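Local coordinates for techylectin-5A (Tachypleus tridentatus, PDB 1JC9), which recognises acetyl-group-containing substances as a lectin of horseshoe crab innate immunity and agglutinates bacteria and human erythrocytes, at residues G181-R186 and I240-W245; N234-G239 and K246-S251. One frame throughout, in Å; residues are numbered along the deposited sequence.

Overall arrangement
Both contacts lie in the fibrinogen C-terminal globular domain, and both touch the bound N-acetylglucosamine. Going from the N terminus, the chain first reaches 181-186, in the loop that follows strand 176-178. It then runs through helix 206-210 and strand 231-232 to 234-239, continues directly into 240-245, and passes over helix 243-246 into 246-251, which leads into strand 250-261. Contact 1 therefore closes a loop of 53 residues and contact 2 one of only six, and the two cross, since their segments alternate. Their centres are 12 Å apart. Contact 1 ties the earlier loop to the helix; contact 2 folds the chain before that helix onto the chain after it.

Contact 1: residues G181-R186 and I240-W245; sequences GNSFGR and IEWRAW. With NAG (2-acetamido-2-deoxy-beta-D-glucopyranose), chain B.
Two hydrogen bonds join the loop 181-186 to the chain around the start of helix 243-246. Trp-242 NE1 donates to Gly-181 O over 2.9 Å, somewhat bent at 139°; the oxygen sits at the edge of the indole, in its plane, while the nitrogen stands above the carbonyl plane. Ala-244 N gives a straighter bond of 2.8 Å to Ser-183 OG, so the serine hydroxyl takes up one of the amides of the helix's first turn.

Apolar contacts lie next to these bonds. Ser-183 CB lies over one face of the indole, 3.8 Å from the centroid of the five-membered ring, in a CH-pi contact. With OG beside the backbone N (chi1 -65°), one small side chain can cover the ring and still reach the amide. Phe-184 CB touches Trp-242 CH2 at 3.9 Å. Gly-181 CA packs against Ala-244 CB with no space for a side chain between them, and its phi and psi together would press any CB against the preceding carbonyl oxygen.

Trp-242 is the N-cap residue of this helix in the fibrinogen-like domain, and its indole reaches Leu-145 and Ala-155 of the sheet, where a large, mostly apolar ring with a single N-H is well suited.

Both arginines converge on O1 of the N-acetylglucosamine. Arg-186, bent at chi3 (78°), directs NH2 to it at 3.0 Å, near the guanidinium plane, and adds a weak bond from NH1. Arg-243, extended, brings its NH1 to 3.5 Å from O1 and 4.2 Å from Arg-186 NH1; its salt bridge to Glu-221 probably offsets part of this local charge.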
ATOM      1  N   GLY A 181       1.838   7.776 -13.788  1.00 23.24           N
ATOM      2  CA  GLY A 181       3.259   7.707 -14.074  1.00 21.69           C
ATOM      3  C   GLY A 181       3.774   6.482 -13.334  1.00 21.18           C
ATOM      4  O   GLY A 181       3.298   6.168 -12.241  1.00 20.19           O
ATOM      5  N   ASN A 182       4.746   5.790 -13.913  1.00 20.27           N
ATOM      6  CA  ASN A 182       5.288   4.581 -13.310  1.00 20.77           C
ATOM      7  C   ASN A 182       6.350   4.852 -12.244  1.00 21.06           C
ATOM      8  O   ASN A 182       7.543   4.754 -12.518  1.00 21.12           O
ATOM      9  CB  ASN A 182       5.877   3.699 -14.411  1.00 21.80           C
ATOM     10  CG  ASN A 182       6.300   2.338 -13.908  1.00 22.54           C
ATOM     11  OD1 ASN A 182       6.128   2.013 -12.733  1.00 24.02           O
ATOM     12  ND2 ASN A 182       6.854   1.528 -14.801  1.00 21.70           N
ATOM     13  N   SER A 183       5.922   5.173 -11.026  1.00 20.13           N
ATOM     14  CA  SER A 183       6.878   5.448  -9.956  1.00 20.32           C
ATOM     15  C   SER A 183       7.021   4.321  -8.928  1.00 20.56           C
ATOM     16  O   SER A 183       7.726   4.480  -7.934  1.00 20.83           O
ATOM     17  CB  SER A 183       6.516   6.751  -9.240  1.00 20.24           C
ATOM     18  OG  SER A 183       6.635   7.864 -10.117  1.00 21.48           O
ATOM     19  N   PHE A 184       6.358   3.192  -9.159  1.00 19.03           N
ATOM     20  CA  PHE A 184       6.458   2.052  -8.243  1.00 19.89           C
ATOM     21  C   PHE A 184       7.331   0.981  -8.896  1.00 20.48           C
ATOM     22  O   PHE A 184       7.925   0.133  -8.222  1.00 19.95           O
ATOM     23  CB  PHE A 184       5.061   1.479  -7.955  1.00 19.73           C
ATOM     24  CG  PHE A 184       5.017   0.488  -6.815  1.00 20.39           C
ATOM     25  CD1 PHE A 184       5.529   0.814  -5.563  1.00 20.29           C
ATOM     26  CD2 PHE A 184       4.399  -0.749  -6.979  1.00 21.34           C
ATOM     27  CE1 PHE A 184       5.422  -0.072  -4.489  1.00 20.56           C
ATOM     28  CE2 PHE A 184       4.284  -1.644  -5.909  1.00 20.10           C
ATOM     29  CZ  PHE A 184       4.796  -1.302  -4.663  1.00 20.27           C
ATOM     30  N   GLY A 185       7.416   1.044 -10.221  1.00 21.77           N
ATOM     31  CA  GLY A 185       8.190   0.074 -10.975  1.00 23.07           C
ATOM     32  C   GLY A 185       9.615  -0.163 -10.513  1.00 24.97           C
ATOM     33  O   GLY A 185      10.064  -1.308 -10.460  1.00 25.76           O
ATOM     34  N   ARG A 186      10.333   0.901 -10.170  1.00 25.38           N
ATOM     35  CA  ARG A 186      11.721   0.750  -9.749  1.00 28.36           C
ATOM     36  C   ARG A 186      11.882  -0.045  -8.458  1.00 26.55           C
ATOM     37  O   ARG A 186      12.970  -0.530  -8.149  1.00 27.03           O
ATOM     38  CB  ARG A 186      12.386   2.120  -9.589  1.00 31.51           C
ATOM     39  CG  ARG A 186      13.910   2.059  -9.620  1.00 38.92           C
ATOM     40  CD  ARG A 186      14.548   3.446  -9.657  1.00 43.83           C
ATOM     41  NE  ARG A 186      14.562   4.106  -8.353  1.00 47.10           N
ATOM     42  CZ  ARG A 186      15.043   5.329  -8.144  1.00 49.07           C
ATOM     43  NH1 ARG A 186      15.546   6.030  -9.153  1.00 49.89           N
ATOM     44  NH2 ARG A 186      15.037   5.851  -6.924  1.00 49.81           N
ATOM     45  N   ILE A 240       4.505  11.980   1.351  1.00 20.52           N
ATOM     46  CA  ILE A 240       3.803  10.981   0.528  1.00 22.28           C
ATOM     47  C   ILE A 240       4.039  11.335  -0.942  1.00 21.71           C
ATOM     48  O   ILE A 240       3.205  11.985  -1.569  1.00 22.35           O
ATOM     49  CB  ILE A 240       2.264  11.010   0.782  1.00 23.98           C
ATOM     50  CG1 ILE A 240       1.963  10.973   2.284  1.00 23.77           C
ATOM     51  CG2 ILE A 240       1.587   9.841   0.071  1.00 21.42           C
ATOM     52  CD1 ILE A 240       2.580   9.828   2.999  1.00 31.75           C
ATOM     53  N   GLU A 241       5.162  10.887  -1.494  1.00 21.54           N
ATOM     54  CA  GLU A 241       5.521  11.219  -2.870  1.00 21.26           C
ATOM     55  C   GLU A 241       5.216  10.192  -3.956  1.00 21.87           C
ATOM     56  O   GLU A 241       5.234   8.979  -3.729  1.00 21.23           O
ATOM     57  CB  GLU A 241       7.024  11.516  -2.956  1.00 21.99           C
ATOM     58  CG  GLU A 241       7.641  12.279  -1.777  1.00 23.64           C
ATOM     59  CD  GLU A 241       7.245  13.742  -1.739  1.00 25.69           C
ATOM     60  OE1 GLU A 241       7.135  14.362  -2.825  1.00 22.19           O
ATOM     61  OE2 GLU A 241       7.059  14.276  -0.620  1.00 25.83           O
ATOM     62  N   TRP A 242       4.944  10.706  -5.149  1.00 21.22           N
ATOM     63  CA  TRP A 242       4.732   9.885  -6.333  1.00 22.38           C
ATOM     64  C   TRP A 242       5.414  10.744  -7.388  1.00 23.38           C
ATOM     65  O   TRP A 242       4.800  11.587  -8.042  1.00 24.19           O
ATOM     66  CB  TRP A 242       3.250   9.682  -6.644  1.00 21.50           C
ATOM     67  CG  TRP A 242       3.046   8.657  -7.730  1.00 22.45           C
ATOM     68  CD1 TRP A 242       3.017   8.883  -9.078  1.00 22.37           C
ATOM     69  CD2 TRP A 242       2.907   7.238  -7.560  1.00 21.31           C
ATOM     70  NE1 TRP A 242       2.868   7.695  -9.757  1.00 21.35           N
ATOM     71  CE2 TRP A 242       2.799   6.671  -8.849  1.00 22.59           C
ATOM     72  CE3 TRP A 242       2.865   6.393  -6.442  1.00 20.83           C
ATOM     73  CZ2 TRP A 242       2.652   5.288  -9.054  1.00 23.21           C
ATOM     74  CZ3 TRP A 242       2.719   5.021  -6.644  1.00 23.47           C
ATOM     75  CH2 TRP A 242       2.614   4.483  -7.943  1.00 22.28           C
ATOM     76  N   ARG A 243       6.717  10.533  -7.505  1.00 24.14           N
ATOM     77  CA  ARG A 243       7.573  11.288  -8.406  1.00 26.21           C
ATOM     78  C   ARG A 243       7.061  11.620  -9.802  1.00 25.44           C
ATOM     79  O   ARG A 243       7.102  12.780 -10.215  1.00 24.26           O
ATOM     80  CB  ARG A 243       8.924  10.586  -8.535  1.00 27.06           C
ATOM     81  CG  ARG A 243       9.929  11.368  -9.362  1.00 32.99           C
ATOM     82  CD  ARG A 243      11.184  10.565  -9.596  1.00 37.33           C
ATOM     83  NE  ARG A 243      12.147  11.297 -10.407  1.00 43.67           N
ATOM     84  CZ  ARG A 243      13.382  10.876 -10.661  1.00 46.50           C
ATOM     85  NH1 ARG A 243      13.810   9.719 -10.164  1.00 47.58           N
ATOM     86  NH2 ARG A 243      14.191  11.615 -11.410  1.00 48.84           N
ATOM     87  N   ALA A 244       6.591  10.614 -10.529  1.00 23.65           N
ATOM     88  CA  ALA A 244       6.131  10.828 -11.895  1.00 24.64           C
ATOM     89  C   ALA A 244       4.994  11.830 -12.042  1.00 25.12           C
ATOM     90  O   ALA A 244       4.786  12.372 -13.124  1.00 26.24           O
ATOM     91  CB  ALA A 244       5.740   9.495 -12.527  1.00 24.65           C
ATOM     92  N   TRP A 245       4.256  12.088 -10.970  1.00 24.91           N
ATOM     93  CA  TRP A 245       3.156  13.034 -11.061  1.00 25.63           C
ATOM     94  C   TRP A 245       3.453  14.391 -10.424  1.00 27.42           C
ATOM     95  O   TRP A 245       3.351  15.422 -11.088  1.00 28.21           O
ATOM     96  CB  TRP A 245       1.883  12.434 -10.443  1.00 24.48           C
ATOM     97  CG  TRP A 245       0.671  13.329 -10.550  1.00 24.64           C
ATOM     98  CD1 TRP A 245       0.437  14.285 -11.504  1.00 23.58           C
ATOM     99  CD2 TRP A 245      -0.477  13.336  -9.689  1.00 23.55           C
ATOM    100  NE1 TRP A 245      -0.781  14.883 -11.287  1.00 23.89           N
ATOM    101  CE2 TRP A 245      -1.364  14.322 -10.182  1.00 24.13           C
ATOM    102  CE3 TRP A 245      -0.844  12.603  -8.552  1.00 23.82           C
ATOM    103  CZ2 TRP A 245      -2.598  14.597  -9.575  1.00 23.49           C
ATOM    104  CZ3 TRP A 245      -2.074  12.874  -7.948  1.00 22.78           C
ATOM    105  CH2 TRP A 245      -2.934  13.865  -8.463  1.00 24.33           C
TER
HETATM  106  C1  NAG B 270      16.720   9.565  -6.974  1.00 48.59           C
HETATM  107  C2  NAG B 270      17.136   9.627  -5.429  1.00 47.22           C
HETATM  108  C3  NAG B 270      18.490  10.426  -5.317  1.00 48.72           C
HETATM  109  C4  NAG B 270      19.515   9.619  -6.081  1.00 51.79           C
HETATM  110  C5  NAG B 270      19.050   9.516  -7.578  1.00 52.97           C
HETATM  111  C6  NAG B 270      20.023   8.684  -8.419  1.00 54.62           C
HETATM  112  C7  NAG B 270      15.377   9.560  -3.774  1.00 36.23           C
HETATM  113  C8  NAG B 270      14.288  10.187  -2.959  1.00 32.73           C
HETATM  114  N2  NAG B 270      16.084  10.330  -4.677  1.00 40.32           N
HETATM  115  O1  NAG B 270      15.470   8.842  -7.205  1.00 50.83           O
HETATM  116  O3  NAG B 270      18.921  10.510  -3.960  1.00 50.07           O
HETATM  117  O4  NAG B 270      20.822  10.293  -6.016  1.00 53.66           O
HETATM  118  O5  NAG B 270      17.746   8.872  -7.726  1.00 51.36           O
HETATM  119  O6  NAG B 270      19.417   8.707  -9.749  1.00 57.43           O
HETATM  120  O7  NAG B 270      15.604   8.337  -3.598  1.00 30.68           O

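Contact 2: residues N234-G239 and K246-S251; sequences NSYADG and KGYHYS. With NAG (2-acetamido-2-deoxy-beta-D-glucopyranose), chain B.
The acetyl-recognising pocket of this fibrinogen-related lectin owes part of its wall to Tyr-236, Ala-237 and Tyr-248, brought together where 234-239 meets 246-251. Ala-237 N donates to Tyr-248 O over 2.9 Å, which fixes the two backbones side by side. Beside this bond Ala-237 CB presses on Tyr-248 CD1 at 3.4 Å, and a methyl is small enough to sit there while also meeting the sugar's methyl, C8.

Tyr-236 turns an edge toward the face of Tyr-248 in an offset edge-to-face pair, with planes at 63°. Its CG is anti to the backbone N (chi1 180°), which carries the ring out beside Tyr-248, and CE1 comes to 3.9 Å from CD2 of that ring. NAG C8 lies over one face of Tyr-248. Away from the sugar, the edge of the His-249 ring faces Asn-234 O, while His-249 ND1 is hydrogen-bonded to His-233 O. Gly-239 CA packs against Ser-251 OG, which bonds to Ile-240 N; a CB here would clash with Ser-251 CB.

Each phenol binds a different part of the sugar: NAG N2 donates to Tyr-236 OH at 2.9 Å, and NAG O1 to Tyr-248 OH at 2.7 Å. Tyr-248 OH is also bonded to His-220 O, which helps position it. Amide N-H and methyl are thus read together, by a hydroxyl and an apolar surface, consistent with specificity for acetyl groups.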
ATOM      1  N   ASN A 234       9.343  22.013   1.547  1.00 27.37           N
ATOM      2  CA  ASN A 234      10.742  22.264   1.230  1.00 27.96           C
ATOM      3  C   ASN A 234      11.660  21.083   1.482  1.00 26.56           C
ATOM      4  O   ASN A 234      12.641  20.908   0.768  1.00 26.28           O
ATOM      5  CB  ASN A 234      11.235  23.485   2.006  1.00 29.43           C
ATOM      6  CG  ASN A 234      10.686  24.784   1.448  1.00 32.63           C
ATOM      7  OD1 ASN A 234      10.772  25.831   2.089  1.00 35.94           O
ATOM      8  ND2 ASN A 234      10.125  24.725   0.244  1.00 31.51           N
ATOM      9  N   SER A 235      11.352  20.283   2.499  1.00 26.05           N
ATOM     10  CA  SER A 235      12.169  19.111   2.801  1.00 26.00           C
ATOM     11  C   SER A 235      12.201  18.240   1.553  1.00 26.11           C
ATOM     12  O   SER A 235      11.295  18.306   0.717  1.00 25.09           O
ATOM     13  CB  SER A 235      11.592  18.330   3.987  1.00 24.91           C
ATOM     14  OG  SER A 235      10.240  17.973   3.767  1.00 27.12           O
ATOM     15  N   TYR A 236      13.239  17.421   1.430  1.00 24.81           N
ATOM     16  CA  TYR A 236      13.394  16.581   0.252  1.00 23.34           C
ATOM     17  C   TYR A 236      12.800  15.172   0.295  1.00 23.01           C
ATOM     18  O   TYR A 236      13.230  14.324   1.072  1.00 23.34           O
ATOM     19  CB  TYR A 236      14.879  16.481  -0.111  1.00 21.43           C
ATOM     20  CG  TYR A 236      15.164  15.624  -1.324  1.00 21.16           C
ATOM     21  CD1 TYR A 236      14.756  16.022  -2.594  1.00 22.14           C
ATOM     22  CD2 TYR A 236      15.833  14.407  -1.199  1.00 21.20           C
ATOM     23  CE1 TYR A 236      15.006  15.227  -3.717  1.00 21.99           C
ATOM     24  CE2 TYR A 236      16.090  13.604  -2.314  1.00 21.01           C
ATOM     25  CZ  TYR A 236      15.672  14.021  -3.567  1.00 21.96           C
ATOM     26  OH  TYR A 236      15.920  13.229  -4.669  1.00 22.74           O
ATOM     27  N   ALA A 237      11.803  14.953  -0.558  1.00 22.45           N
ATOM     28  CA  ALA A 237      11.151  13.660  -0.735  1.00 22.27           C
ATOM     29  C   ALA A 237      10.774  12.835   0.496  1.00 22.80           C
ATOM     30  O   ALA A 237      10.689  11.609   0.407  1.00 22.68           O
ATOM     31  CB  ALA A 237      12.015  12.811  -1.660  1.00 20.36           C
ATOM     32  N   ASP A 238      10.522  13.474   1.633  1.00 24.13           N
ATOM     33  CA  ASP A 238      10.179  12.702   2.822  1.00 23.53           C
ATOM     34  C   ASP A 238       8.691  12.651   3.152  1.00 23.32           C
ATOM     35  O   ASP A 238       8.306  12.197   4.224  1.00 24.84           O
ATOM     36  CB  ASP A 238      10.991  13.194   4.026  1.00 23.28           C
ATOM     37  CG  ASP A 238      10.848  14.680   4.269  1.00 24.90           C
ATOM     38  OD1 ASP A 238      10.359  15.399   3.371  1.00 24.18           O
ATOM     39  OD2 ASP A 238      11.240  15.130   5.366  1.00 27.09           O
ATOM     40  N   GLY A 239       7.862  13.113   2.219  1.00 23.11           N
ATOM     41  CA  GLY A 239       6.420  13.077   2.409  1.00 22.43           C
ATOM     42  C   GLY A 239       5.828  11.972   1.541  1.00 21.49           C
ATOM     43  O   GLY A 239       6.575  11.120   1.054  1.00 20.85           O
ATOM     44  N   LYS A 246       3.836  14.397  -9.149  1.00 27.84           N
ATOM     45  CA  LYS A 246       4.093  15.657  -8.454  1.00 28.42           C
ATOM     46  C   LYS A 246       5.536  15.949  -8.032  1.00 28.12           C
ATOM     47  O   LYS A 246       5.783  16.928  -7.328  1.00 30.24           O
ATOM     48  CB  LYS A 246       3.192  15.746  -7.220  1.00 29.65           C
ATOM     49  CG  LYS A 246       1.702  15.730  -7.522  1.00 31.82           C
ATOM     50  CD  LYS A 246       1.273  17.015  -8.211  1.00 36.01           C
ATOM     51  CE  LYS A 246      -0.241  17.123  -8.297  1.00 37.46           C
ATOM     52  NZ  LYS A 246      -0.667  18.417  -8.906  1.00 38.18           N
ATOM     53  N   GLY A 247       6.485  15.117  -8.449  1.00 26.36           N
ATOM     54  CA  GLY A 247       7.874  15.348  -8.078  1.00 25.78           C
ATOM     55  C   GLY A 247       8.251  14.881  -6.677  1.00 27.25           C
ATOM     56  O   GLY A 247       7.616  13.984  -6.115  1.00 28.44           O
ATOM     57  N   TYR A 248       9.286  15.491  -6.105  1.00 25.75           N
ATOM     58  CA  TYR A 248       9.746  15.126  -4.766  1.00 24.96           C
ATOM     59  C   TYR A 248       9.429  16.144  -3.671  1.00 25.36           C
ATOM     60  O   TYR A 248       9.899  16.000  -2.541  1.00 25.49           O
ATOM     61  CB  TYR A 248      11.254  14.880  -4.772  1.00 23.75           C
ATOM     62  CG  TYR A 248      11.679  13.555  -5.363  1.00 23.50           C
ATOM     63  CD1 TYR A 248      11.099  12.361  -4.931  1.00 21.81           C
ATOM     64  CD2 TYR A 248      12.707  13.487  -6.306  1.00 22.27           C
ATOM     65  CE1 TYR A 248      11.535  11.137  -5.412  1.00 22.68           C
ATOM     66  CE2 TYR A 248      13.153  12.267  -6.793  1.00 22.76           C
ATOM     67  CZ  TYR A 248      12.562  11.093  -6.337  1.00 22.70           C
ATOM     68  OH  TYR A 248      13.019   9.878  -6.782  1.00 22.05           O
ATOM     69  N   HIS A 249       8.638  17.166  -3.990  1.00 24.74           N
ATOM     70  CA  HIS A 249       8.302  18.186  -2.999  1.00 25.14           C
ATOM     71  C   HIS A 249       6.801  18.394  -2.835  1.00 25.81           C
ATOM     72  O   HIS A 249       6.344  19.512  -2.584  1.00 26.52           O
ATOM     73  CB  HIS A 249       8.971  19.514  -3.373  1.00 24.59           C
ATOM     74  CG  HIS A 249      10.451  19.527  -3.148  1.00 24.84           C
ATOM     75  ND1 HIS A 249      11.015  19.811  -1.922  1.00 25.13           N
ATOM     76  CD2 HIS A 249      11.484  19.265  -3.986  1.00 23.56           C
ATOM     77  CE1 HIS A 249      12.331  19.726  -2.014  1.00 23.68           C
ATOM     78  NE2 HIS A 249      12.640  19.396  -3.256  1.00 23.26           N
ATOM     79  N   TYR A 250       6.036  17.315  -2.968  1.00 24.41           N
ATOM     80  CA  TYR A 250       4.589  17.395  -2.836  1.00 23.10           C
ATOM     81  C   TYR A 250       4.053  16.123  -2.178  1.00 23.08           C
ATOM     82  O   TYR A 250       4.097  15.033  -2.762  1.00 22.39           O
ATOM     83  CB  TYR A 250       3.949  17.596  -4.216  1.00 23.57           C
ATOM     84  CG  TYR A 250       2.495  18.014  -4.169  1.00 26.57           C
ATOM     85  CD1 TYR A 250       1.492  17.097  -3.864  1.00 27.03           C
ATOM     86  CD2 TYR A 250       2.126  19.341  -4.408  1.00 28.56           C
ATOM     87  CE1 TYR A 250       0.159  17.487  -3.795  1.00 28.74           C
ATOM     88  CE2 TYR A 250       0.794  19.743  -4.340  1.00 28.55           C
ATOM     89  CZ  TYR A 250      -0.185  18.812  -4.032  1.00 30.14           C
ATOM     90  OH  TYR A 250      -1.502  19.208  -3.947  1.00 30.63           O
ATOM     91  N   SER A 251       3.552  16.277  -0.957  1.00 21.57           N
ATOM     92  CA  SER A 251       3.007  15.169  -0.187  1.00 22.62           C
ATOM     93  C   SER A 251       1.507  15.066  -0.457  1.00 23.81           C
ATOM     94  O   SER A 251       0.725  15.898   0.017  1.00 23.67           O
ATOM     95  CB  SER A 251       3.261  15.410   1.306  1.00 20.84           C
ATOM     96  OG  SER A 251       2.831  14.318   2.099  1.00 21.89           O
TER
HETATM   97  C1  NAG B 270      16.720   9.565  -6.974  1.00 48.59           C
HETATM   98  C2  NAG B 270      17.136   9.627  -5.429  1.00 47.22           C
HETATM   99  C3  NAG B 270      18.490  10.426  -5.317  1.00 48.72           C
HETATM  100  C4  NAG B 270      19.515   9.619  -6.081  1.00 51.79           C
HETATM  101  C5  NAG B 270      19.050   9.516  -7.578  1.00 52.97           C
HETATM  102  C6  NAG B 270      20.023   8.684  -8.419  1.00 54.62           C
HETATM  103  C7  NAG B 270      15.377   9.560  -3.774  1.00 36.23           C
HETATM  104  C8  NAG B 270      14.288  10.187  -2.959  1.00 32.73           C
HETATM  105  N2  NAG B 270      16.084  10.330  -4.677  1.00 40.32           N
HETATM  106  O1  NAG B 270      15.470   8.842  -7.205  1.00 50.83           O
HETATM  107  O3  NAG B 270      18.921  10.510  -3.960  1.00 50.07           O
HETATM  108  O4  NAG B 270      20.822  10.293  -6.016  1.00 53.66           O
HETATM  109  O5  NAG B 270      17.746   8.872  -7.726  1.00 51.36           O
HETATM  110  O6  NAG B 270      19.417   8.707  -9.749  1.00 57.43           O
HETATM  111  O7  NAG B 270      15.604   8.337  -3.598  1.00 30.68           O